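Ethanolamine utilization protein EutL (Clostridium perfringens E str. JGS1987, PDB 4TME) forms trimeric tiles of the ethanolamine-utilization microcompartment shell and binds ethanolamine, which probably controls opening of the pore as an allosteric signal. Local coordinates at residues Cys43-Tyr48 with Leu147-Ala152; Val110-Ala115 with Cys122-Cys127; Cys127-Gly132 with Gly191-Cys196; Ser136-Ile141 with Met172-Ala177; Phe176-Pro179 with Phe184-Ala187. All blocks are in the same frame, centred on the assembly; numbering follows the deposited sequence.

Interaction 1. Residues Cys43-Tyr48 with Leu147-Ala152; sequences CDDVTY and LAYLVA. With ETA (ethanolamine), chain K; ETA (ethanolamine), chain J.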
# COMPACT_ATOMS: atom_id res chain seq x y z
N CYS C 43 -9.42 -13.87 -0.29
CA CYS C 43 -8.11 -14.54 -0.37
C CYS C 43 -7.54 -14.40 -1.76
O CYS C 43 -8.06 -14.98 -2.72
CB CYS C 43 -8.22 -16.01 0.01
SG CYS C 43 -6.61 -16.86 -0.11
N ASP C 44 -6.49 -13.61 -1.91
CA ASP C 44 -6.01 -13.30 -3.25
C ASP C 44 -5.34 -14.49 -3.96
O ASP C 44 -5.71 -14.81 -5.09
CB ASP C 44 -5.08 -12.05 -3.24
CG ASP C 44 -3.86 -12.17 -2.32
OD1 ASP C 44 -3.80 -13.07 -1.46
OD2 ASP C 44 -2.97 -11.28 -2.47
N ASP C 45 -4.41 -15.20 -3.34
CA ASP C 45 -3.67 -16.21 -4.10
C ASP C 45 -4.55 -17.42 -4.45
O ASP C 45 -4.35 -18.04 -5.52
CB ASP C 45 -2.42 -16.64 -3.34
CG ASP C 45 -1.49 -15.48 -3.13
OD1 ASP C 45 -0.99 -14.95 -4.16
OD2 ASP C 45 -1.34 -15.05 -1.95
N VAL C 46 -5.53 -17.75 -3.60
CA VAL C 46 -6.53 -18.77 -3.99
C VAL C 46 -7.29 -18.28 -5.21
O VAL C 46 -7.53 -19.05 -6.16
CB VAL C 46 -7.49 -19.13 -2.85
CG1 VAL C 46 -8.72 -19.94 -3.36
CG2 VAL C 46 -6.74 -19.93 -1.78
N THR C 47 -7.67 -17.01 -5.21
CA THR C 47 -8.41 -16.48 -6.35
C THR C 47 -7.58 -16.46 -7.62
O THR C 47 -8.07 -16.81 -8.69
CB THR C 47 -8.95 -15.08 -6.03
OG1 THR C 47 -9.85 -15.21 -4.92
CG2 THR C 47 -9.73 -14.48 -7.21
N TYR C 48 -6.30 -16.11 -7.52
CA TYR C 48 -5.44 -16.13 -8.71
C TYR C 48 -5.31 -17.55 -9.28
O TYR C 48 -5.29 -17.75 -10.51
CB TYR C 48 -4.05 -15.58 -8.36
CG TYR C 48 -4.05 -14.12 -7.96
CD1 TYR C 48 -4.90 -13.20 -8.59
CD2 TYR C 48 -3.27 -13.67 -6.92
CE1 TYR C 48 -4.92 -11.85 -8.21
CE2 TYR C 48 -3.27 -12.33 -6.52
CZ TYR C 48 -4.09 -11.42 -7.19
OH TYR C 48 -4.11 -10.09 -6.84
N LEU C 147 3.59 -25.81 -11.47
CA LEU C 147 4.19 -24.80 -10.59
C LEU C 147 4.05 -25.17 -9.14
O LEU C 147 3.07 -25.81 -8.75
CB LEU C 147 3.54 -23.41 -10.76
CG LEU C 147 3.77 -22.61 -12.03
CD1 LEU C 147 2.89 -21.40 -12.00
CD2 LEU C 147 5.25 -22.23 -12.17
N ALA C 148 5.01 -24.72 -8.32
CA ALA C 148 4.79 -24.56 -6.90
C ALA C 148 4.45 -23.09 -6.64
O ALA C 148 5.22 -22.21 -6.98
CB ALA C 148 6.04 -24.96 -6.11
N TYR C 149 3.27 -22.85 -6.08
CA TYR C 149 2.79 -21.50 -5.77
C TYR C 149 2.93 -21.32 -4.27
O TYR C 149 2.19 -21.92 -3.49
CB TYR C 149 1.34 -21.37 -6.26
CG TYR C 149 0.74 -19.97 -6.30
CD1 TYR C 149 1.20 -18.94 -5.49
CD2 TYR C 149 -0.30 -19.70 -7.18
CE1 TYR C 149 0.62 -17.66 -5.55
CE2 TYR C 149 -0.88 -18.46 -7.24
CZ TYR C 149 -0.44 -17.45 -6.42
OH TYR C 149 -1.03 -16.22 -6.51
N LEU C 150 3.97 -20.57 -3.87
CA LEU C 150 4.43 -20.50 -2.47
C LEU C 150 4.22 -19.09 -1.93
O LEU C 150 4.76 -18.14 -2.49
CB LEU C 150 5.90 -20.88 -2.39
CG LEU C 150 6.26 -22.22 -3.07
CD1 LEU C 150 7.76 -22.52 -2.94
CD2 LEU C 150 5.45 -23.36 -2.49
N VAL C 151 3.44 -18.96 -0.86
CA VAL C 151 3.17 -17.66 -0.26
C VAL C 151 3.21 -17.75 1.27
O VAL C 151 2.65 -18.66 1.84
CB VAL C 151 1.79 -17.10 -0.69
CG1 VAL C 151 1.57 -15.70 -0.12
CG2 VAL C 151 1.68 -17.07 -2.20
N ALA C 152 3.88 -16.80 1.90
CA ALA C 152 3.87 -16.70 3.36
C ALA C 152 4.19 -15.27 3.77
O ALA C 152 4.48 -14.43 2.93
CB ALA C 152 4.89 -17.68 3.97
CA ETA K . -2.49 -13.88 1.46
N ETA K . -2.85 -12.52 1.14
C ETA K . -3.53 -14.50 2.39
O ETA K . -4.83 -14.44 1.87
CA ETA J . 1.60 -12.68 -4.32
N ETA J . 0.17 -12.59 -4.44
C ETA J . 1.93 -13.04 -2.89
O ETA J . 1.60 -11.96 -2.03

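Interaction 2. Residues Val110-Ala115 with Cys122-Cys127; sequences VGFVSA and CYYAQC. With ETA (ethanolamine), chain K.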
# COMPACT_ATOMS: atom_id res chain seq x y z
N VAL C 110 -9.15 -25.92 -1.48
CA VAL C 110 -7.85 -25.27 -1.45
C VAL C 110 -7.90 -24.14 -0.43
O VAL C 110 -8.98 -23.75 0.03
CB VAL C 110 -7.44 -24.73 -2.84
CG1 VAL C 110 -7.18 -25.90 -3.81
CG2 VAL C 110 -8.50 -23.79 -3.40
N GLY C 111 -6.74 -23.66 -0.02
CA GLY C 111 -6.69 -22.53 0.88
C GLY C 111 -5.35 -22.41 1.56
O GLY C 111 -4.53 -23.31 1.45
N PHE C 112 -5.15 -21.29 2.23
CA PHE C 112 -3.99 -21.13 3.09
C PHE C 112 -4.14 -22.07 4.28
O PHE C 112 -5.23 -22.48 4.65
CB PHE C 112 -3.85 -19.68 3.56
CG PHE C 112 -3.20 -18.78 2.57
CD1 PHE C 112 -3.78 -18.54 1.32
CD2 PHE C 112 -1.99 -18.17 2.86
CE1 PHE C 112 -3.17 -17.72 0.38
CE2 PHE C 112 -1.38 -17.33 1.94
CZ PHE C 112 -1.98 -17.10 0.69
N VAL C 113 -3.01 -22.46 4.84
CA VAL C 113 -2.95 -23.36 5.97
C VAL C 113 -2.38 -22.65 7.18
O VAL C 113 -1.43 -21.88 7.06
CB VAL C 113 -2.09 -24.59 5.65
CG1 VAL C 113 -1.94 -25.49 6.88
CG2 VAL C 113 -2.71 -25.36 4.49
N SER C 114 -2.98 -22.88 8.33
CA SER C 114 -2.50 -22.27 9.57
C SER C 114 -1.20 -22.91 10.06
O SER C 114 -1.06 -24.12 10.03
CB SER C 114 -3.56 -22.38 10.67
OG SER C 114 -3.00 -21.91 11.90
N ALA C 115 -0.29 -22.07 10.56
CA ALA C 115 0.97 -22.55 11.13
C ALA C 115 1.00 -22.50 12.66
O ALA C 115 2.00 -22.89 13.27
CB ALA C 115 2.14 -21.72 10.55
N CYS C 122 0.00 -17.97 8.56
CA CYS C 122 -0.54 -18.90 7.58
C CYS C 122 0.25 -18.84 6.29
O CYS C 122 0.95 -17.84 6.01
CB CYS C 122 -2.01 -18.60 7.30
SG CYS C 122 -2.26 -16.98 6.54
N TYR C 123 0.12 -19.88 5.47
CA TYR C 123 0.89 -19.96 4.24
C TYR C 123 0.12 -20.74 3.19
O TYR C 123 -0.83 -21.47 3.49
CB TYR C 123 2.24 -20.64 4.49
CG TYR C 123 2.09 -22.05 5.02
CD1 TYR C 123 2.01 -22.30 6.39
CD2 TYR C 123 2.04 -23.14 4.17
CE1 TYR C 123 1.87 -23.59 6.88
CE2 TYR C 123 1.90 -24.42 4.64
CZ TYR C 123 1.82 -24.64 6.00
OH TYR C 123 1.69 -25.93 6.46
N TYR C 124 0.57 -20.57 1.96
CA TYR C 124 0.03 -21.26 0.78
C TYR C 124 1.16 -22.04 0.17
O TYR C 124 2.23 -21.49 -0.07
CB TYR C 124 -0.51 -20.24 -0.20
CG TYR C 124 -1.41 -20.71 -1.35
CD1 TYR C 124 -2.57 -21.42 -1.10
CD2 TYR C 124 -1.14 -20.31 -2.66
CE1 TYR C 124 -3.40 -21.79 -2.14
CE2 TYR C 124 -1.98 -20.67 -3.71
CZ TYR C 124 -3.10 -21.40 -3.44
OH TYR C 124 -3.96 -21.74 -4.49
N ALA C 125 0.93 -23.32 -0.08
CA ALA C 125 1.94 -24.17 -0.70
C ALA C 125 1.21 -25.10 -1.66
O ALA C 125 0.93 -26.26 -1.34
CB ALA C 125 2.71 -24.95 0.34
N GLN C 126 0.85 -24.53 -2.80
CA GLN C 126 -0.09 -25.17 -3.72
C GLN C 126 0.67 -25.68 -4.92
O GLN C 126 1.39 -24.93 -5.59
CB GLN C 126 -1.17 -24.16 -4.14
CG GLN C 126 -2.19 -24.68 -5.17
CD GLN C 126 -3.17 -25.70 -4.61
OE1 GLN C 126 -3.27 -25.89 -3.39
NE2 GLN C 126 -3.89 -26.37 -5.50
N CYS C 127 0.52 -26.96 -5.20
CA CYS C 127 1.09 -27.53 -6.39
C CYS C 127 0.05 -27.38 -7.50
O CYS C 127 -1.01 -27.98 -7.43
CB CYS C 127 1.47 -28.99 -6.17
SG CYS C 127 2.32 -29.71 -7.58
CA ETA K . -2.49 -13.88 1.46
N ETA K . -2.85 -12.52 1.14
C ETA K . -3.53 -14.50 2.39
O ETA K . -4.83 -14.44 1.87
O HOH W 1 -1.76 -24.41 0.69
O HOH W 2 -4.26 -25.20 -1.07

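Interaction 3. Residues Cys127-Gly132 with Gly191-Cys196; sequences CVSRTG and GSQSAC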
# COMPACT_ATOMS: atom_id res chain seq x y z
N CYS C 127 0.52 -26.96 -5.20
CA CYS C 127 1.09 -27.53 -6.39
C CYS C 127 0.05 -27.38 -7.50
O CYS C 127 -1.01 -27.98 -7.43
CB CYS C 127 1.47 -28.99 -6.17
SG CYS C 127 2.32 -29.71 -7.58
N VAL C 128 0.35 -26.54 -8.47
CA VAL C 128 -0.50 -26.36 -9.65
C VAL C 128 0.03 -27.37 -10.65
O VAL C 128 1.06 -27.16 -11.27
CB VAL C 128 -0.45 -24.93 -10.20
CG1 VAL C 128 -1.31 -24.79 -11.46
CG2 VAL C 128 -0.87 -23.92 -9.14
N SER C 129 -0.66 -28.49 -10.79
CA SER C 129 -0.07 -29.59 -11.54
C SER C 129 -0.17 -29.34 -13.05
O SER C 129 0.63 -29.89 -13.81
CB SER C 129 -0.72 -30.91 -11.16
OG SER C 129 -2.08 -30.91 -11.51
N ARG C 130 -1.11 -28.49 -13.46
CA ARG C 130 -1.29 -28.18 -14.87
C ARG C 130 -1.72 -26.72 -15.07
O ARG C 130 -2.92 -26.39 -14.98
CB ARG C 130 -2.32 -29.14 -15.46
CG ARG C 130 -2.46 -29.10 -16.96
CD ARG C 130 -3.46 -30.16 -17.43
NE ARG C 130 -3.44 -30.30 -18.88
CZ ARG C 130 -4.18 -31.17 -19.56
NH1 ARG C 130 -5.03 -31.98 -18.92
NH2 ARG C 130 -4.08 -31.22 -20.87
N THR C 131 -0.77 -25.83 -15.35
CA THR C 131 -1.09 -24.41 -15.45
C THR C 131 -2.00 -24.12 -16.66
O THR C 131 -1.91 -24.79 -17.68
CB THR C 131 0.16 -23.52 -15.61
OG1 THR C 131 0.99 -24.01 -16.66
CG2 THR C 131 0.96 -23.45 -14.29
N GLY C 132 -2.88 -23.13 -16.49
CA GLY C 132 -3.62 -22.54 -17.58
C GLY C 132 -2.84 -21.39 -18.18
O GLY C 132 -1.61 -21.29 -17.97
N GLY C 191 9.06 -26.95 -12.32
CA GLY C 191 9.82 -28.18 -12.46
C GLY C 191 8.84 -29.30 -12.74
O GLY C 191 7.68 -29.03 -13.09
N SER C 192 9.27 -30.55 -12.58
CA SER C 192 8.35 -31.67 -12.72
C SER C 192 7.27 -31.58 -11.64
O SER C 192 7.42 -30.84 -10.66
CB SER C 192 9.09 -32.99 -12.62
OG SER C 192 9.55 -33.21 -11.31
N GLN C 193 6.19 -32.33 -11.79
CA GLN C 193 5.14 -32.30 -10.77
C GLN C 193 5.67 -32.80 -9.41
O GLN C 193 5.34 -32.23 -8.37
CB GLN C 193 3.93 -33.12 -11.22
CG GLN C 193 3.13 -32.38 -12.29
CD GLN C 193 1.93 -33.14 -12.79
OE1 GLN C 193 1.56 -34.19 -12.24
NE2 GLN C 193 1.31 -32.63 -13.84
N SER C 194 6.53 -33.82 -9.43
CA SER C 194 7.08 -34.36 -8.19
C SER C 194 8.05 -33.33 -7.56
O SER C 194 8.06 -33.16 -6.33
CB SER C 194 7.76 -35.71 -8.44
OG SER C 194 9.00 -35.59 -9.11
N ALA C 195 8.81 -32.62 -8.38
CA ALA C 195 9.71 -31.59 -7.85
C ALA C 195 8.94 -30.41 -7.27
O ALA C 195 9.34 -29.84 -6.25
CB ALA C 195 10.66 -31.10 -8.92
N CYS C 196 7.84 -30.02 -7.91
CA CYS C 196 7.02 -28.94 -7.37
C CYS C 196 6.38 -29.37 -6.05
O CYS C 196 6.31 -28.60 -5.11
CB CYS C 196 5.95 -28.49 -8.38
SG CYS C 196 6.65 -27.60 -9.80

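Interaction 4. Residues Ser136-Ile141 with Met172-Ala177; sequences SKTAGI and MCEFFA. With ETA (ethanolamine), chain J.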
# COMPACT_ATOMS: atom_id res chain seq x y z
N SER C 136 0.81 -19.60 -16.33
CA SER C 136 1.95 -19.95 -17.20
C SER C 136 2.56 -18.65 -17.78
O SER C 136 3.78 -18.52 -17.84
CB SER C 136 1.53 -20.91 -18.32
OG SER C 136 0.58 -20.33 -19.18
N LYS C 137 1.73 -17.69 -18.18
CA LYS C 137 2.27 -16.41 -18.66
C LYS C 137 2.95 -15.65 -17.54
O LYS C 137 4.01 -15.06 -17.77
CB LYS C 137 1.18 -15.54 -19.29
CG LYS C 137 0.89 -15.93 -20.73
CD LYS C 137 -0.39 -15.27 -21.24
CE LYS C 137 -0.76 -15.76 -22.64
NZ LYS C 137 -0.97 -17.24 -22.68
N THR C 138 2.37 -15.66 -16.35
CA THR C 138 2.95 -14.97 -15.20
C THR C 138 4.33 -15.55 -14.88
O THR C 138 5.28 -14.83 -14.55
CB THR C 138 2.03 -15.08 -13.94
OG1 THR C 138 0.73 -14.54 -14.23
CG2 THR C 138 2.62 -14.32 -12.77
N ALA C 139 4.45 -16.87 -15.01
CA ALA C 139 5.71 -17.55 -14.69
C ALA C 139 6.70 -17.59 -15.86
O ALA C 139 7.87 -17.89 -15.67
CB ALA C 139 5.44 -18.96 -14.21
N GLY C 140 6.23 -17.32 -17.07
CA GLY C 140 7.07 -17.47 -18.25
C GLY C 140 7.36 -18.91 -18.66
O GLY C 140 8.42 -19.18 -19.21
N ILE C 141 6.42 -19.82 -18.42
CA ILE C 141 6.60 -21.22 -18.77
C ILE C 141 5.52 -21.61 -19.76
O ILE C 141 4.60 -20.83 -20.02
CB ILE C 141 6.53 -22.15 -17.54
CG1 ILE C 141 5.13 -22.09 -16.91
CG2 ILE C 141 7.62 -21.75 -16.54
CD1 ILE C 141 4.95 -22.98 -15.68
N MET C 172 13.32 -20.85 -10.30
CA MET C 172 12.64 -19.62 -9.96
C MET C 172 12.00 -19.03 -11.22
O MET C 172 12.68 -18.87 -12.24
CB MET C 172 13.66 -18.65 -9.33
CG MET C 172 13.19 -17.23 -9.14
SD MET C 172 11.79 -17.14 -8.05
CE MET C 172 12.50 -17.18 -6.39
N CYS C 173 10.70 -18.75 -11.17
CA CYS C 173 10.00 -18.10 -12.28
C CYS C 173 9.60 -16.66 -11.98
O CYS C 173 9.84 -15.76 -12.79
CB CYS C 173 8.76 -18.90 -12.66
SG CYS C 173 9.19 -20.51 -13.20
N GLU C 174 8.98 -16.46 -10.83
CA GLU C 174 8.51 -15.15 -10.42
C GLU C 174 8.66 -15.00 -8.91
O GLU C 174 8.29 -15.91 -8.16
CB GLU C 174 7.04 -14.95 -10.82
CG GLU C 174 6.48 -13.58 -10.49
CD GLU C 174 6.76 -12.55 -11.58
OE1 GLU C 174 5.79 -11.93 -12.06
OE2 GLU C 174 7.94 -12.37 -11.95
N PHE C 175 9.24 -13.88 -8.49
CA PHE C 175 9.49 -13.60 -7.07
C PHE C 175 8.50 -12.55 -6.62
O PHE C 175 8.40 -11.50 -7.25
CB PHE C 175 10.94 -13.10 -6.91
CG PHE C 175 11.33 -12.68 -5.53
CD1 PHE C 175 11.19 -13.55 -4.46
CD2 PHE C 175 11.91 -11.43 -5.29
CE1 PHE C 175 11.57 -13.17 -3.17
CE2 PHE C 175 12.30 -11.05 -4.01
CZ PHE C 175 12.14 -11.92 -2.96
N PHE C 176 7.74 -12.82 -5.56
CA PHE C 176 6.83 -11.84 -5.00
C PHE C 176 7.57 -11.15 -3.86
O PHE C 176 7.63 -11.68 -2.76
CB PHE C 176 5.55 -12.48 -4.45
CG PHE C 176 4.90 -13.47 -5.39
CD1 PHE C 176 4.64 -13.14 -6.70
CD2 PHE C 176 4.52 -14.71 -4.92
CE1 PHE C 176 4.00 -14.06 -7.55
CE2 PHE C 176 3.89 -15.64 -5.76
CZ PHE C 176 3.65 -15.30 -7.06
N ALA C 177 8.16 -9.99 -4.13
CA ALA C 177 9.05 -9.38 -3.14
C ALA C 177 8.27 -8.75 -1.99
O ALA C 177 7.27 -8.06 -2.22
CB ALA C 177 9.94 -8.33 -3.80
CA ETA J . 1.60 -12.68 -4.32
N ETA J . 0.17 -12.59 -4.44
C ETA J . 1.93 -13.04 -2.89
O ETA J . 1.60 -11.96 -2.03

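Interaction 5. Residues Phe176-Pro179 with Phe184-Ala187; sequences FAPP and FAGA. With ETA (ethanolamine), chain J; ETA (ethanolamine), chain K.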
# COMPACT_ATOMS: atom_id res chain seq x y z
N PHE C 176 7.74 -12.82 -5.56
CA PHE C 176 6.83 -11.84 -5.00
C PHE C 176 7.57 -11.15 -3.86
O PHE C 176 7.63 -11.68 -2.76
CB PHE C 176 5.55 -12.48 -4.45
CG PHE C 176 4.90 -13.47 -5.39
CD1 PHE C 176 4.64 -13.14 -6.70
CD2 PHE C 176 4.52 -14.71 -4.92
CE1 PHE C 176 4.00 -14.06 -7.55
CE2 PHE C 176 3.89 -15.64 -5.76
CZ PHE C 176 3.65 -15.30 -7.06
N ALA C 177 8.16 -9.99 -4.13
CA ALA C 177 9.05 -9.38 -3.14
C ALA C 177 8.27 -8.75 -1.99
O ALA C 177 7.27 -8.06 -2.22
CB ALA C 177 9.94 -8.33 -3.80
N PRO C 178 8.75 -8.94 -0.75
CA PRO C 178 7.98 -8.44 0.41
C PRO C 178 8.10 -6.94 0.59
O PRO C 178 9.23 -6.45 0.55
CB PRO C 178 8.62 -9.16 1.59
CG PRO C 178 10.00 -9.48 1.15
CD PRO C 178 9.86 -9.81 -0.33
N PRO C 179 6.99 -6.23 0.79
CA PRO C 179 5.59 -6.70 0.80
C PRO C 179 4.95 -6.62 -0.55
O PRO C 179 5.18 -5.67 -1.31
CB PRO C 179 4.91 -5.71 1.73
CG PRO C 179 5.57 -4.42 1.39
CD PRO C 179 7.05 -4.79 1.09
N PHE C 184 2.38 -9.95 2.18
CA PHE C 184 2.92 -11.30 2.04
C PHE C 184 4.08 -11.29 1.03
O PHE C 184 4.52 -10.24 0.54
CB PHE C 184 1.81 -12.27 1.62
CG PHE C 184 0.93 -12.71 2.77
CD1 PHE C 184 -0.02 -11.85 3.33
CD2 PHE C 184 1.05 -13.99 3.30
CE1 PHE C 184 -0.83 -12.29 4.39
CE2 PHE C 184 0.25 -14.42 4.35
CZ PHE C 184 -0.69 -13.56 4.90
N ALA C 185 4.59 -12.48 0.73
CA ALA C 185 5.71 -12.63 -0.18
C ALA C 185 5.76 -14.08 -0.61
O ALA C 185 5.00 -14.91 -0.10
CB ALA C 185 7.02 -12.24 0.50
N GLY C 186 6.66 -14.40 -1.53
CA GLY C 186 6.81 -15.79 -1.94
C GLY C 186 7.26 -15.88 -3.38
O GLY C 186 7.99 -15.00 -3.85
N ALA C 187 6.85 -16.93 -4.09
CA ALA C 187 7.33 -17.13 -5.45
C ALA C 187 6.51 -18.19 -6.17
O ALA C 187 5.80 -18.98 -5.55
CB ALA C 187 8.80 -17.56 -5.45
CA ETA J . 1.60 -12.68 -4.32
N ETA J . 0.17 -12.59 -4.44
C ETA J . 1.93 -13.04 -2.89
O ETA J . 1.60 -11.96 -2.03
CA ETA K . -2.49 -13.88 1.46
N ETA K . -2.85 -12.52 1.14
C ETA K . -3.53 -14.50 2.39
O ETA K . -4.83 -14.44 1.87

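Interaction 1. Residues Cys43-Tyr48 with Leu147-Ala152
D45 and Y149 meet in the tight part of this contact, each with its CB bond directed at the other segment. D45 OD1 accepts from Y149 OH at 2.7 Å through its anti lone pair, the one pointing away from OD2, and the carboxylate lies at the edge of the phenol ring with the two planes 74° apart. OD1 also accepts the amine N of one ethanolamine at 2.6 Å, so two donors grip this oxygen and limit the rotation of the carboxylate. Y149 OH is also wedged at the edge of the Y48 ring, 3.4 Å from Y48 CD2. From the opposite direction V151 presents both methyls to the second oxygen, its CG1 3.5 Å from D45 OD2. In this protein with two BMC domains, the contact sets the first turn of helix 44-57 against the inner strand 146-152 of the six-stranded sheet. It is buried throughout, but the fit slackens toward the helix start: D44 OD1 stays 6.1 Å from V151 CG1. D44 OD1 instead accepts N of the second ethanolamine at 2.8 Å, a ligand also hydrogen-bonded to E82 and T182. With CG between its backbone N and carbonyl carbon (chi1 57°), D44 turns OD1 back over the helix start, where D45 N gives it a weak bond, while S67 OG hydrogen-bonds to OD2.

Interaction 2. Residues Val110-Ala115 with Cys122-Cys127
Y123 O receives the backbone N-H of V113 at 2.7 Å, nearly straight at 168°, and the CA of F112 also lies against this oxygen as a CH...O contact at 3.2 Å. Y123 N returns a bond to V113 O, which makes V113 and Y123 an antiparallel hydrogen-bonded pair in the beta hairpin of strands 112-114 and 122-128; S114 and C122 form the next, non-hydrogen-bonded pair. V113 and Y123 lie side by side pointing the same way. Y123 CG sits between backbone N and carbonyl carbon (chi1 60°), which folds the phenol back along the neighbouring strand and sets one face under V113 CB, while A115 CB meets the ring edge. Beyond the pair, toward G111, the strands part and waters step in: one takes the N-H of A125 and donates to G111 O, another accepts from G111 N and donates to Q126 OE1 at 2.6 Å. On the other side of the hairpin Y124 CB stands over the centre of the F112 ring, 3.6 Å from its centroid. The two aromatic planes run nearly parallel but are slid apart, 5.1 Å between centroids, so they barely overlap. C122 SG approaches F112 obliquely, 3.9 Å from CD2. The opposite face of F112 carries an ethanolamine, whose CA is 3.3 Å from F112 CZ. F112 is thus clamped between its hairpin partner and the ligand, and it offers the ethanolamine carbons an apolar wall, leaving the polar ends to other pocket residues.

Interaction 3. Residues Cys127-Gly132 with Gly191-Cys196
C127 and C196 touch where the end of strand 122-128 passes the first turn of helix 193-212, a helix packed against the six-stranded sheet of the BMC fold. The thiols do not face each other. C127 SG, anti to its own nitrogen (chi1 -175°), reaches toward the helix and stops 3.9 Å from C196 CB. C196 SG lies beside its nitrogen instead and turns toward A148 of the neighbouring strand 146-152; the two sulfurs, C127 SG and C196 SG, are 5.3 Å apart, too far for a disulfide. At the more exposed rim Q193 leaves the helix with CG beside its nitrogen and then runs straight (chi2 179°), so that its amide crosses to the chain just past the strand. There Q193 NE2 lies 2.8 Å from S129 O, but the bond is weak because the N-H points well off the oxygen (119°). The amide also brushes S129 CB, 3.8 Å from NE2. The helix start that carries both Q193 and C196 is capped by S192 at the N-cap position, where S192 OG accepts from A195 N at 3.1 Å.

Interaction 4. Residues Ser136-Ile141 with Met172-Ala177
A139 and C173 form the centre of this contact, their CB atoms 3.7 Å apart. C173 CB also presses on A139 O at 3.3 Å. Its sulfur, beside the backbone N (chi1 -62°), meets the branch methyl of I141, CG2 to SG 3.9 Å. On the more open side E174 crosses T138 at about a right angle: the chain is extended at first and then bent at chi2 (86°), which leaves OE1 4.0 Å from T138 CG2. Behind this shell, a Schellman motif ends helix 133-139: G140 takes a positive phi and I141 N reaches back to S136 O at 3.0 Å. On the strand side a classic beta bulge, with C173 and E174 both opposite L188, points the two neighbouring side chains at the helix end together. The same strand runs on to F176, whose ring face covers one ethanolamine. Further out, L147 of strand 146-152, one strand further in, backs A139 and I141, and K26 of the second subunit packs on M172 and F175. The join is therefore held by van der Waals contact: a small apolar core flanked by a carboxylate near the carbonyl end of a helix, a setting that would, if anything, be slightly unfavourable for a negative charge.

Interaction 5. Residues Phe176-Pro179 with Phe184-Ala187
F176 lies across G186 at the loop end of the beta hairpin made by strands 171-176 and 185-191, the edge pair of the six-stranded sheet. The two residues are an antiparallel hydrogen-bonded pair: F176 N donates to G186 O at 2.8 Å and G186 N donates to F176 O. With CG beside its own nitrogen (chi1 -48°), the F176 ring leans obliquely over the backbone of G186 and A187, bringing CD2 to 3.3 Å from A187 N and close to G186 C. The ring then gives one face to an ethanolamine, whose CA is 3.6 Å from F176 CG. F184, whose CB bond points away from the 176-179 segment, faces the second ethanolamine with its ring: CA of that ligand stands over the centre, 3.6 Å above the plane. F184 CB meanwhile meets the hydroxyl oxygen of the first ligand at 3.7 Å. Past F176 the chain turns off through P178 and the cis-bonded P179, and the hydroxyl of Y64 of the second subunit hydrogen-bonds to P178 O. On the side away from the ligands, P178 CB rests on A185 CB at 3.6 Å.

How the interactions relate
All five contacts reach the six-stranded antiparallel sheet. Interactions 1 and 2, with centres about 8 Å apart, sit on neighbouring strands 146-152 and 122-128, and interaction 5 adds strand 185-191 on the other side of 146-152; interactions 1 and 5 touch both ethanolamines, interaction 2 one of them. Interactions 4 and 5 share F176 and A177 and both touch the second subunit. Interaction 3 shares C127 with interaction 2 but lies about 20 Å from interaction 5, centre to centre, at the other end of strand 185-191. Along the chain interaction 2 falls between the segments of interaction 1, and interactions 4 and 5 between those of interaction 3. The ligands thus bridge both BMC domains, consistent with allosteric pore control.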